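Local structure of tryptophanyl-tRNA synthetase (Campylobacter jejuni subsp. jejuni, 3TZL) at residues I41-A46 and W80-V85; V85-E90 and K304-A309; S126-M131 and I150-I155; D134-D139 and E169-P174. The protein probably catalyses the ATP-dependent attachment of tryptophan to its cognate tRNA, releasing AMP and diphosphate. One frame throughout, in Å; residues are numbered along the deposited sequence.

Interaction 1: residues I41-A46 and W80-V85; sequences IANYHA and WLQSDV. With TRP (tryptophan), chain J.
Gln82 and Tyr44 meet in the dense, buried half of this contact. With CG anti to the backbone N (chi1 -172°), Gln82 has an extended chain that delivers Gln82 OE1 to Tyr44 N at 2.8 Å, the donor standing 34° outside the amide's carbonyl plane. Gln82 NE2 lies 3.3 Å from His45 CD2, the amide and imidazole planes nearly parallel (9° apart). It bonds to Asp134, as does His45 NE2, while CD1 of the bound tryptophan sits over one face of the His45 ring. The frame is the end of the parallel Rossmann-type sheet of class I synthetases: Ile41 N to Trp80 O at 2.9 Å joins strands 36-41 and 78-81, and Gln82 N, just past the strand, continues the ladder to Ile41 O at 3.0 Å. Ser83 CB lies over a face of the Tyr44 ring, 3.9 Å from its centroid, a CH-pi contact; Glu90 of the second subunit holds the Tyr44 hydroxyl. On the looser side Asn43 and Leu81 are only partly exposed, and Leu322 of the second subunit packs on Asn43 and Ser83. Asn43 OD1 takes Ser83 N on a lone pair at 3.0 Å, and Asn43 ND2 gives an in-plane N-H to Ser83 OG at 2.8 Å.

Interaction 2: residues V85-E90 and K304-A309; sequences VKEVME and KARKIA
One water joins Glu87 to Arg306 and is gripped by three groups. It donates to Glu87 OE1 at 3.0 Å and accepts from Arg306 NE, also at 3.0 Å, lying in the plane of the guanidinium at its edge. The third bond comes from Lys86 N, at the longer distance of 3.2 Å. Glu87 can face this water because its chain bends at CB-CG (chi2 74°), folding the carboxylate back toward Lys86 N. Glu87 OE1 and Arg306 NE themselves remain 4.9 Å apart, so the water bridges them in place of a direct salt bridge. Beside this water bridge lies an apolar seam: Val85 CG1 rests on Ala309 CB at 3.8 Å, Val85 CG2 reaches Ala305 CB at 4.2 Å, and Glu87 CB closes on Ala309 CB at 4.1 Å. Ala305 and Ala309, one turn apart, thus offer small methyls on which the chain entering helix 87-96 lies close to the long C-terminal helix 291-320. Between the two segments, then, cohesion rests on methyl packing and a shared water, supported directly by the bond from Arg306 NH1 to the carbonyl of adjoining Asp84; any attraction between the Glu87 and Arg306 charges is probably water-mediated.

Interaction 3: residues S126-M131 and I150-I155; sequences SYPVLM and IQHVEI. With TRP (tryptophan), chain J.
Met131 (modelled as selenomethionine) lies between the substrate and His152: Met131 SE is 3.5 Å from the amino N of the bound tryptophan and 3.7 Å from His152 CB. The chain is extended, with CG anti to the backbone N (chi1 172°), which brings Met131 CG alongside the indole, 3.8 Å from the ligand's NE1, and leaves CE near both the six-membered ring of the ligand and His152. Met131 SE approaches the imidazole obliquely, 4.6 Å from the His152 ring centroid. One shell further out, Tyr127 crosses His152 with ring planes 72° apart, and Pro128 CG reaches His152 CD2 at 3.9 Å. These residues belong to helices 122-137 and 150-167 of the Rossmann-type catalytic domain, whose local axes approach to 9.2 Å and cross at -66°, with strand 142-144 between them in sequence. Pro128 falls at a kink in the first helix, lacking an N-H to give to the turn before. The imidazole is fixed in rotation from both nitrogens, ND1 bonding to Gln149 and NE2 to Ser109; Gln149 OE1 in turn is hydrogen-bonded to the bound tryptophan, so His152 is a second-shell residue behind it. Between the two helices, a water donates to Pro128 O and, at 2.7 Å, to His152 O.

Interaction 4: residues D134-D139 and E169-P174; sequences DILLFD and EIFTLP. With TRP (tryptophan), chain J.
Leu136 can be followed outward through its contacts with Phe171, Thr172 and Pro174. Leu136 CB lies over one face of the Phe171 ring, 3.8 Å from the centroid, in a CH-pi contact whose line is 18° from the ring normal; Ile170 CG2 covers the opposite face. Chi1 (-59°) sets CG beside the backbone N, and chi2 (-178°) then directs the methyls: Leu136 CD1 touches Phe171 CD2 at 3.9 Å, while Leu136 CD2 turns to Pro174 CD at 4.0 Å and comes equally near Thr172 O. The partners lie in the loop between helix 150-167 and strand 175-177, the return leg of a beta-alpha-beta crossover that starts at the parallel strand 142-144, and they pack on the last turn of helix 122-137. Ile135, one residue earlier, works on two fronts: Ile135 CG2 presses on Pro174 CB at 3.6 Å, and Ile135 CG1 lies 3.8 Å from CZ2 of the bound tryptophan. Just before it, Asp134 OD2 accepts the indole N-H (NE1) of that ligand at 3.0 Å, in a bond close to straight. Beyond the helix end, Asp139 OD1 takes the Thr172 hydroxyl, OG1, on its anti side at 2.9 Å, and its second oxygen, OD2, forms a salt bridge with Lys312.

The tryptophan pocket ties interactions 1, 3 and 4 together, each supplying residues that touch the ligand. Asp134 of interaction 4 is reached by two side chains of interaction 1, His45 and Gln82: His45 NE2 lies 2.8 Å from Asp134 OD2, and Gln82 NE2 lies 2.8 Å from Asp134 OD1. Interactions 3 and 4 use successive parts of helix 122-137, with centres 13 Å apart. Interaction 2 lies farther from the ligand, its Val85 side chain about 12 Å from the bound tryptophan, yet it continues interaction 1 directly, Asp84 O lying 2.8 Å from Arg306 NH1. It also meets interaction 3 where Met89 CE packs 3.5 Å from Leu130 CD1. Interactions 1, 2 and 3 all reach the second subunit.

Interaction 1: residues I41-A46 and W80-V85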
# COMPACT_ATOMS: atom_id res chain seq x y z
N ILE B 41 -4.89 -16.24 -5.59
CA ILE B 41 -4.08 -15.85 -6.73
C ILE B 41 -3.46 -14.50 -6.38
O ILE B 41 -4.17 -13.51 -6.26
CB ILE B 41 -4.93 -15.69 -8.01
CG1 ILE B 41 -5.73 -16.98 -8.29
CG2 ILE B 41 -4.04 -15.34 -9.20
CD1 ILE B 41 -4.83 -18.17 -8.52
N ALA B 42 -2.15 -14.46 -6.23
CA ALA B 42 -1.49 -13.28 -5.68
C ALA B 42 -1.26 -12.28 -6.77
O ALA B 42 -0.12 -12.07 -7.17
CB ALA B 42 -0.15 -13.68 -5.05
N ASN B 43 -2.32 -11.66 -7.26
CA ASN B 43 -2.16 -10.75 -8.39
C ASN B 43 -1.51 -9.40 -8.07
O ASN B 43 -0.90 -8.80 -8.96
CB ASN B 43 -3.45 -10.61 -9.24
CG ASN B 43 -4.61 -9.94 -8.51
OD1 ASN B 43 -4.79 -10.11 -7.31
ND2 ASN B 43 -5.43 -9.20 -9.27
N TYR B 44 -1.63 -8.90 -6.83
CA TYR B 44 -0.91 -7.64 -6.51
C TYR B 44 0.58 -7.88 -6.65
O TYR B 44 1.30 -7.08 -7.23
CB TYR B 44 -1.21 -7.13 -5.09
CG TYR B 44 -2.54 -6.43 -4.93
CD1 TYR B 44 -3.04 -5.58 -5.90
CD2 TYR B 44 -3.31 -6.64 -3.79
CE1 TYR B 44 -4.26 -4.93 -5.72
CE2 TYR B 44 -4.52 -6.01 -3.61
CZ TYR B 44 -5.00 -5.17 -4.57
OH TYR B 44 -6.21 -4.56 -4.35
N HIS B 45 1.03 -9.01 -6.12
CA HIS B 45 2.46 -9.36 -6.16
C HIS B 45 2.98 -9.54 -7.57
O HIS B 45 4.15 -9.29 -7.83
CB HIS B 45 2.72 -10.63 -5.34
CG HIS B 45 2.60 -10.43 -3.85
ND1 HIS B 45 3.65 -9.97 -3.08
CD2 HIS B 45 1.56 -10.63 -3.01
CE1 HIS B 45 3.25 -9.88 -1.82
NE2 HIS B 45 1.99 -10.28 -1.75
N ALA B 46 2.13 -9.96 -8.51
CA ALA B 46 2.61 -10.17 -9.87
C ALA B 46 2.92 -8.83 -10.52
O ALA B 46 3.60 -8.78 -11.54
CB ALA B 46 1.60 -10.95 -10.72
N TRP B 80 -9.55 -17.29 -3.65
CA TRP B 80 -9.92 -15.99 -4.16
C TRP B 80 -8.76 -15.32 -4.87
O TRP B 80 -7.64 -15.81 -4.86
CB TRP B 80 -10.47 -15.09 -3.03
CG TRP B 80 -9.45 -14.51 -2.09
CD1 TRP B 80 -8.99 -13.22 -2.08
CD2 TRP B 80 -8.78 -15.19 -1.01
NE1 TRP B 80 -8.08 -13.06 -1.06
CE2 TRP B 80 -7.93 -14.25 -0.40
CE3 TRP B 80 -8.81 -16.49 -0.52
CZ2 TRP B 80 -7.12 -14.57 0.69
CZ3 TRP B 80 -8.00 -16.81 0.57
CH2 TRP B 80 -7.17 -15.86 1.16
N LEU B 81 -9.08 -14.21 -5.53
CA LEU B 81 -8.11 -13.38 -6.23
C LEU B 81 -7.75 -12.25 -5.29
O LEU B 81 -8.61 -11.53 -4.81
CB LEU B 81 -8.76 -12.82 -7.49
CG LEU B 81 -7.96 -11.87 -8.39
CD1 LEU B 81 -6.84 -12.65 -9.02
CD2 LEU B 81 -8.88 -11.28 -9.46
N GLN B 82 -6.46 -12.10 -5.01
CA GLN B 82 -5.98 -11.23 -3.94
C GLN B 82 -6.61 -9.84 -3.96
O GLN B 82 -7.08 -9.34 -2.94
CB GLN B 82 -4.48 -11.10 -4.07
CG GLN B 82 -3.80 -10.38 -2.93
CD GLN B 82 -2.35 -10.18 -3.22
OE1 GLN B 82 -1.93 -10.26 -4.38
NE2 GLN B 82 -1.57 -9.95 -2.18
N SER B 83 -6.63 -9.23 -5.13
CA SER B 83 -7.16 -7.88 -5.31
C SER B 83 -8.68 -7.73 -5.12
O SER B 83 -9.19 -6.61 -5.20
CB SER B 83 -6.79 -7.39 -6.70
OG SER B 83 -7.50 -8.13 -7.68
N ASP B 84 -9.41 -8.82 -4.87
CA ASP B 84 -10.85 -8.67 -4.62
C ASP B 84 -11.08 -8.38 -3.15
O ASP B 84 -12.18 -7.97 -2.77
CB ASP B 84 -11.66 -9.92 -5.02
CG ASP B 84 -11.84 -10.07 -6.54
OD1 ASP B 84 -11.74 -9.07 -7.27
OD2 ASP B 84 -12.10 -11.20 -6.99
N VAL B 85 -10.08 -8.63 -2.32
CA VAL B 85 -10.21 -8.30 -0.90
C VAL B 85 -9.30 -7.13 -0.61
O VAL B 85 -8.11 -7.29 -0.31
CB VAL B 85 -9.93 -9.52 0.01
CG1 VAL B 85 -10.10 -9.15 1.47
CG2 VAL B 85 -10.88 -10.65 -0.35
N TRP J . 5.65 -14.67 -2.45
CA TRP J . 4.98 -15.91 -2.84
C TRP J . 5.66 -16.55 -4.04
O TRP J . 5.38 -17.70 -4.40
CB TRP J . 3.49 -15.66 -3.14
CG TRP J . 2.76 -15.10 -1.96
CD1 TRP J . 2.26 -13.83 -1.81
CD2 TRP J . 2.49 -15.78 -0.74
NE1 TRP J . 1.68 -13.69 -0.57
CE2 TRP J . 1.82 -14.88 0.12
CE3 TRP J . 2.76 -17.08 -0.28
CZ2 TRP J . 1.39 -15.23 1.40
CZ3 TRP J . 2.34 -17.43 1.00
CH2 TRP J . 1.66 -16.51 1.82
OXT TRP J . 6.50 -15.91 -4.67

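Interaction 2: residues V85-E90 and K304-A309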
# COMPACT_ATOMS: atom_id res chain seq x y z
N VAL B 85 -10.08 -8.63 -2.32
CA VAL B 85 -10.21 -8.30 -0.90
C VAL B 85 -9.30 -7.13 -0.61
O VAL B 85 -8.11 -7.29 -0.31
CB VAL B 85 -9.93 -9.52 0.01
CG1 VAL B 85 -10.10 -9.15 1.47
CG2 VAL B 85 -10.88 -10.65 -0.35
N LYS B 86 -9.86 -5.93 -0.75
CA LYS B 86 -9.07 -4.71 -0.76
C LYS B 86 -8.48 -4.36 0.59
O LYS B 86 -7.53 -3.59 0.66
CB LYS B 86 -9.90 -3.53 -1.26
CG LYS B 86 -10.59 -3.73 -2.59
CD LYS B 86 -9.61 -3.75 -3.72
CE LYS B 86 -10.37 -3.55 -5.02
NZ LYS B 86 -9.41 -3.88 -6.11
N GLU B 87 -9.06 -4.92 1.66
CA GLU B 87 -8.57 -4.69 3.02
C GLU B 87 -7.07 -4.91 3.13
O GLU B 87 -6.39 -4.23 3.90
CB GLU B 87 -9.28 -5.61 4.03
CG GLU B 87 -10.70 -5.17 4.41
CD GLU B 87 -11.76 -5.42 3.32
OE1 GLU B 87 -11.46 -6.08 2.29
OE2 GLU B 87 -12.90 -4.93 3.49
N VAL B 88 -6.55 -5.84 2.34
CA VAL B 88 -5.13 -6.15 2.41
C VAL B 88 -4.21 -4.95 2.14
O VAL B 88 -3.13 -4.86 2.73
CB VAL B 88 -4.72 -7.37 1.53
CG1 VAL B 88 -4.63 -6.99 0.04
CG2 VAL B 88 -3.41 -7.93 2.05
N MSE B 89 -4.65 -4.03 1.30
CA MSE B 89 -3.88 -2.81 1.00
C MSE B 89 -3.81 -1.87 2.19
O MSE B 89 -2.78 -1.27 2.47
CB MSE B 89 -4.50 -2.05 -0.16
CG MSE B 89 -4.37 -2.76 -1.47
SE MSE B 89 -2.65 -2.34 -2.26
CE MSE B 89 -1.33 -3.24 -1.24
N GLU B 90 -4.93 -1.74 2.88
CA GLU B 90 -4.99 -0.91 4.06
C GLU B 90 -4.10 -1.51 5.14
O GLU B 90 -3.33 -0.79 5.78
CB GLU B 90 -6.43 -0.78 4.53
CG GLU B 90 -6.65 0.36 5.50
CD GLU B 90 -8.07 0.87 5.48
OE1 GLU B 90 -8.26 2.11 5.33
OE2 GLU B 90 -9.00 0.04 5.61
N LYS B 304 -16.01 -15.18 1.41
CA LYS B 304 -15.62 -15.93 2.60
C LYS B 304 -14.36 -15.32 3.21
O LYS B 304 -14.25 -15.17 4.43
CB LYS B 304 -15.42 -17.41 2.26
CG LYS B 304 -16.74 -18.13 1.92
CD LYS B 304 -16.58 -19.65 1.96
CE LYS B 304 -15.80 -20.19 0.74
NZ LYS B 304 -15.65 -21.67 0.85
N ALA B 305 -13.41 -14.94 2.35
CA ALA B 305 -12.17 -14.35 2.83
C ALA B 305 -12.43 -12.94 3.35
O ALA B 305 -11.90 -12.56 4.39
CB ALA B 305 -11.12 -14.34 1.74
N ARG B 306 -13.25 -12.17 2.63
CA ARG B 306 -13.56 -10.78 3.00
C ARG B 306 -14.25 -10.67 4.37
O ARG B 306 -14.02 -9.73 5.10
CB ARG B 306 -14.42 -10.12 1.90
CG ARG B 306 -14.96 -8.74 2.21
CD ARG B 306 -15.82 -8.20 1.05
NE ARG B 306 -15.11 -8.22 -0.23
CZ ARG B 306 -15.49 -8.96 -1.28
NH1 ARG B 306 -14.79 -8.94 -2.41
NH2 ARG B 306 -16.57 -9.72 -1.19
N LYS B 307 -15.07 -11.65 4.72
CA LYS B 307 -15.76 -11.60 6.01
C LYS B 307 -14.72 -11.68 7.11
O LYS B 307 -14.83 -11.00 8.12
CB LYS B 307 -16.74 -12.75 6.16
CG LYS B 307 -17.43 -12.83 7.53
CD LYS B 307 -18.35 -14.03 7.54
CE LYS B 307 -19.02 -14.27 8.89
NZ LYS B 307 -20.09 -13.28 9.18
N ILE B 308 -13.72 -12.51 6.89
CA ILE B 308 -12.66 -12.70 7.86
C ILE B 308 -11.79 -11.45 7.92
O ILE B 308 -11.45 -10.98 9.00
CB ILE B 308 -11.84 -13.94 7.53
CG1 ILE B 308 -12.67 -15.18 7.85
CG2 ILE B 308 -10.54 -13.96 8.32
CD1 ILE B 308 -12.10 -16.46 7.29
N ALA B 309 -11.46 -10.92 6.74
CA ALA B 309 -10.67 -9.69 6.66
C ALA B 309 -11.38 -8.51 7.32
O ALA B 309 -10.74 -7.69 7.98
CB ALA B 309 -10.33 -9.34 5.22
O HOH W 1 -13.01 -6.05 -0.27

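Interaction 3: residues S126-M131 and I150-I155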
# COMPACT_ATOMS: atom_id res chain seq x y z
N SER B 126 9.29 -3.48 -1.01
CA SER B 126 8.16 -3.45 -0.09
C SER B 126 7.31 -4.72 -0.08
O SER B 126 6.52 -4.92 0.83
CB SER B 126 7.24 -2.28 -0.42
OG SER B 126 7.96 -1.07 -0.44
N TYR B 127 7.46 -5.58 -1.08
CA TYR B 127 6.56 -6.73 -1.13
C TYR B 127 6.53 -7.70 0.05
O TYR B 127 5.49 -8.30 0.29
CB TYR B 127 6.61 -7.44 -2.48
CG TYR B 127 7.53 -8.62 -2.57
CD1 TYR B 127 7.14 -9.89 -2.14
CD2 TYR B 127 8.78 -8.49 -3.15
CE1 TYR B 127 7.99 -10.98 -2.26
CE2 TYR B 127 9.64 -9.57 -3.26
CZ TYR B 127 9.25 -10.80 -2.82
OH TYR B 127 10.13 -11.85 -2.97
N PRO B 128 7.66 -7.87 0.79
CA PRO B 128 7.55 -8.66 2.02
C PRO B 128 6.54 -8.10 3.02
O PRO B 128 5.99 -8.88 3.79
CB PRO B 128 8.95 -8.56 2.62
CG PRO B 128 9.85 -8.37 1.44
CD PRO B 128 9.06 -7.52 0.49
N VAL B 129 6.30 -6.79 3.01
CA VAL B 129 5.29 -6.22 3.90
C VAL B 129 3.87 -6.57 3.42
O VAL B 129 2.99 -6.87 4.23
CB VAL B 129 5.42 -4.67 4.05
CG1 VAL B 129 4.47 -4.16 5.12
CG2 VAL B 129 6.85 -4.29 4.42
N LEU B 130 3.65 -6.53 2.10
CA LEU B 130 2.34 -6.83 1.57
C LEU B 130 2.05 -8.30 1.83
O LEU B 130 0.94 -8.68 2.25
CB LEU B 130 2.25 -6.51 0.08
CG LEU B 130 0.94 -6.94 -0.62
CD1 LEU B 130 -0.30 -6.37 0.07
CD2 LEU B 130 0.99 -6.51 -2.06
N MSE B 131 3.06 -9.13 1.58
CA MSE B 131 2.98 -10.55 1.90
C MSE B 131 2.71 -10.78 3.39
O MSE B 131 1.99 -11.71 3.76
CB MSE B 131 4.28 -11.24 1.51
CG MSE B 131 4.38 -12.68 1.96
SE MSE B 131 5.73 -13.61 0.85
CE MSE B 131 5.58 -15.41 1.63
N ILE B 150 11.14 -18.60 3.17
CA ILE B 150 11.17 -18.74 4.63
C ILE B 150 11.41 -17.41 5.32
O ILE B 150 10.76 -17.07 6.31
CB ILE B 150 12.26 -19.70 5.12
CG1 ILE B 150 12.13 -21.06 4.44
CG2 ILE B 150 12.18 -19.86 6.63
CD1 ILE B 150 10.80 -21.68 4.65
N GLN B 151 12.36 -16.65 4.81
CA GLN B 151 12.69 -15.36 5.40
C GLN B 151 11.48 -14.43 5.39
O GLN B 151 11.24 -13.70 6.34
CB GLN B 151 13.88 -14.74 4.66
CG GLN B 151 14.49 -13.55 5.38
CD GLN B 151 15.52 -12.86 4.52
OE1 GLN B 151 15.44 -12.88 3.29
NE2 GLN B 151 16.50 -12.24 5.16
N HIS B 152 10.70 -14.47 4.32
CA HIS B 152 9.51 -13.64 4.26
C HIS B 152 8.52 -13.93 5.40
O HIS B 152 7.95 -13.00 5.97
CB HIS B 152 8.83 -13.79 2.90
CG HIS B 152 9.64 -13.22 1.78
ND1 HIS B 152 9.54 -13.68 0.49
CD2 HIS B 152 10.56 -12.23 1.76
CE1 HIS B 152 10.37 -12.99 -0.28
NE2 HIS B 152 11.00 -12.10 0.47
N VAL B 153 8.33 -15.20 5.73
CA VAL B 153 7.43 -15.57 6.81
C VAL B 153 7.97 -15.10 8.16
O VAL B 153 7.21 -14.63 9.00
CB VAL B 153 7.20 -17.08 6.83
CG1 VAL B 153 6.24 -17.46 7.95
CG2 VAL B 153 6.68 -17.54 5.46
N GLU B 154 9.29 -15.21 8.34
CA GLU B 154 9.97 -14.68 9.52
C GLU B 154 9.77 -13.18 9.65
O GLU B 154 9.54 -12.65 10.75
CB GLU B 154 11.46 -15.01 9.47
CG GLU B 154 11.77 -16.49 9.59
CD GLU B 154 13.25 -16.79 9.47
OE1 GLU B 154 14.01 -15.87 9.10
OE2 GLU B 154 13.66 -17.94 9.73
N ILE B 155 9.86 -12.47 8.53
CA ILE B 155 9.58 -11.04 8.53
C ILE B 155 8.14 -10.79 9.00
O ILE B 155 7.89 -9.91 9.83
CB ILE B 155 9.80 -10.44 7.15
CG1 ILE B 155 11.29 -10.22 6.91
CG2 ILE B 155 9.04 -9.13 7.00
CD1 ILE B 155 11.65 -10.09 5.44
N TRP J . 5.65 -14.67 -2.45
CA TRP J . 4.98 -15.91 -2.84
C TRP J . 5.66 -16.55 -4.04
O TRP J . 5.38 -17.70 -4.40
CB TRP J . 3.49 -15.66 -3.14
CG TRP J . 2.76 -15.10 -1.96
CD1 TRP J . 2.26 -13.83 -1.81
CD2 TRP J . 2.49 -15.78 -0.74
NE1 TRP J . 1.68 -13.69 -0.57
CE2 TRP J . 1.82 -14.88 0.12
CE3 TRP J . 2.76 -17.08 -0.28
CZ2 TRP J . 1.39 -15.23 1.40
CZ3 TRP J . 2.34 -17.43 1.00
CH2 TRP J . 1.66 -16.51 1.82
OXT TRP J . 6.50 -15.91 -4.67
O HOH W 2 6.08 -11.58 4.66

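Interaction 4: residues D134-D139 and E169-P174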
# COMPACT_ATOMS: atom_id res chain seq x y z
N ASP B 134 -0.91 -10.26 3.76
CA ASP B 134 -1.63 -11.44 3.28
C ASP B 134 -1.74 -12.47 4.38
O ASP B 134 -2.81 -12.99 4.65
CB ASP B 134 -0.87 -12.10 2.13
CG ASP B 134 -0.86 -11.26 0.86
OD1 ASP B 134 -1.89 -10.61 0.56
OD2 ASP B 134 0.18 -11.25 0.18
N ILE B 135 -0.61 -12.77 5.01
CA ILE B 135 -0.56 -13.78 6.05
C ILE B 135 -1.33 -13.39 7.33
O ILE B 135 -2.16 -14.16 7.82
CB ILE B 135 0.90 -14.10 6.37
CG1 ILE B 135 1.60 -14.62 5.11
CG2 ILE B 135 1.01 -15.08 7.53
CD1 ILE B 135 3.10 -14.58 5.17
N LEU B 136 -1.08 -12.18 7.82
CA LEU B 136 -1.61 -11.75 9.13
C LEU B 136 -3.09 -11.42 9.11
O LEU B 136 -3.78 -11.62 10.11
CB LEU B 136 -0.84 -10.53 9.65
CG LEU B 136 0.66 -10.71 9.86
CD1 LEU B 136 1.33 -9.46 10.43
CD2 LEU B 136 0.93 -11.91 10.73
N LEU B 137 -3.57 -10.88 8.00
CA LEU B 137 -4.99 -10.54 7.84
C LEU B 137 -5.91 -11.72 8.18
O LEU B 137 -6.95 -11.53 8.80
CB LEU B 137 -5.27 -10.03 6.41
CG LEU B 137 -6.67 -9.53 6.01
CD1 LEU B 137 -7.19 -8.39 6.90
CD2 LEU B 137 -6.66 -9.10 4.56
N PHE B 138 -5.49 -12.93 7.84
CA PHE B 138 -6.33 -14.13 8.00
C PHE B 138 -6.00 -15.04 9.18
O PHE B 138 -6.50 -16.16 9.24
CB PHE B 138 -6.33 -14.92 6.70
CG PHE B 138 -6.79 -14.10 5.54
CD1 PHE B 138 -8.14 -13.85 5.35
CD2 PHE B 138 -5.89 -13.52 4.68
CE1 PHE B 138 -8.57 -13.07 4.31
CE2 PHE B 138 -6.32 -12.72 3.64
CZ PHE B 138 -7.66 -12.49 3.46
N ASP B 139 -5.21 -14.54 10.13
CA ASP B 139 -4.76 -15.33 11.27
C ASP B 139 -4.14 -16.68 10.88
O ASP B 139 -4.36 -17.68 11.55
CB ASP B 139 -5.89 -15.54 12.29
CG ASP B 139 -6.15 -14.30 13.13
OD1 ASP B 139 -5.36 -14.03 14.07
OD2 ASP B 139 -7.13 -13.59 12.86
N GLU B 169 -3.30 -8.60 21.78
CA GLU B 169 -3.41 -9.82 20.98
C GLU B 169 -4.12 -9.53 19.67
O GLU B 169 -5.32 -9.74 19.54
CB GLU B 169 -4.18 -10.90 21.74
CG GLU B 169 -3.41 -11.57 22.87
CD GLU B 169 -4.32 -12.41 23.78
OE1 GLU B 169 -5.47 -12.69 23.37
OE2 GLU B 169 -3.88 -12.78 24.89
N ILE B 170 -3.38 -9.04 18.70
CA ILE B 170 -3.99 -8.70 17.43
C ILE B 170 -3.80 -9.85 16.44
O ILE B 170 -4.74 -10.27 15.77
CB ILE B 170 -3.39 -7.42 16.82
CG1 ILE B 170 -3.49 -6.24 17.79
CG2 ILE B 170 -4.09 -7.08 15.54
CD1 ILE B 170 -4.88 -6.02 18.36
N PHE B 171 -2.57 -10.34 16.35
CA PHE B 171 -2.21 -11.30 15.30
C PHE B 171 -1.74 -12.64 15.82
O PHE B 171 -1.06 -12.73 16.84
CB PHE B 171 -1.10 -10.74 14.41
CG PHE B 171 -1.55 -9.62 13.55
CD1 PHE B 171 -2.68 -9.75 12.77
CD2 PHE B 171 -0.85 -8.42 13.53
CE1 PHE B 171 -3.10 -8.71 11.98
CE2 PHE B 171 -1.26 -7.37 12.74
CZ PHE B 171 -2.39 -7.51 11.97
N THR B 172 -2.09 -13.69 15.08
CA THR B 172 -1.54 -14.99 15.35
C THR B 172 -0.12 -15.01 14.77
O THR B 172 0.12 -14.42 13.73
CB THR B 172 -2.39 -16.06 14.67
OG1 THR B 172 -3.69 -16.06 15.27
CG2 THR B 172 -1.75 -17.45 14.80
N LEU B 173 0.81 -15.67 15.45
CA LEU B 173 2.16 -15.79 14.92
C LEU B 173 2.23 -16.93 13.91
O LEU B 173 2.00 -18.08 14.25
CB LEU B 173 3.17 -16.04 16.05
CG LEU B 173 3.23 -14.95 17.11
CD1 LEU B 173 4.32 -15.28 18.15
CD2 LEU B 173 3.45 -13.56 16.49
N PRO B 174 2.54 -16.61 12.65
CA PRO B 174 2.59 -17.64 11.61
C PRO B 174 3.91 -18.40 11.58
O PRO B 174 4.91 -17.93 12.11
CB PRO B 174 2.47 -16.82 10.33
CG PRO B 174 3.16 -15.51 10.70
CD PRO B 174 2.74 -15.26 12.10
N TRP J . 5.65 -14.67 -2.45
CA TRP J . 4.98 -15.91 -2.84
C TRP J . 5.66 -16.55 -4.04
O TRP J . 5.38 -17.70 -4.40
CB TRP J . 3.49 -15.66 -3.14
CG TRP J . 2.76 -15.10 -1.96
CD1 TRP J . 2.26 -13.83 -1.81
CD2 TRP J . 2.49 -15.78 -0.74
NE1 TRP J . 1.68 -13.69 -0.57
CE2 TRP J . 1.82 -14.88 0.12
CE3 TRP J . 2.76 -17.08 -0.28
CZ2 TRP J . 1.39 -15.23 1.40
CZ3 TRP J . 2.34 -17.43 1.00
CH2 TRP J . 1.66 -16.51 1.82
OXT TRP J . 6.50 -15.91 -4.67
O HOH W 3 -2.71 -13.20 12.33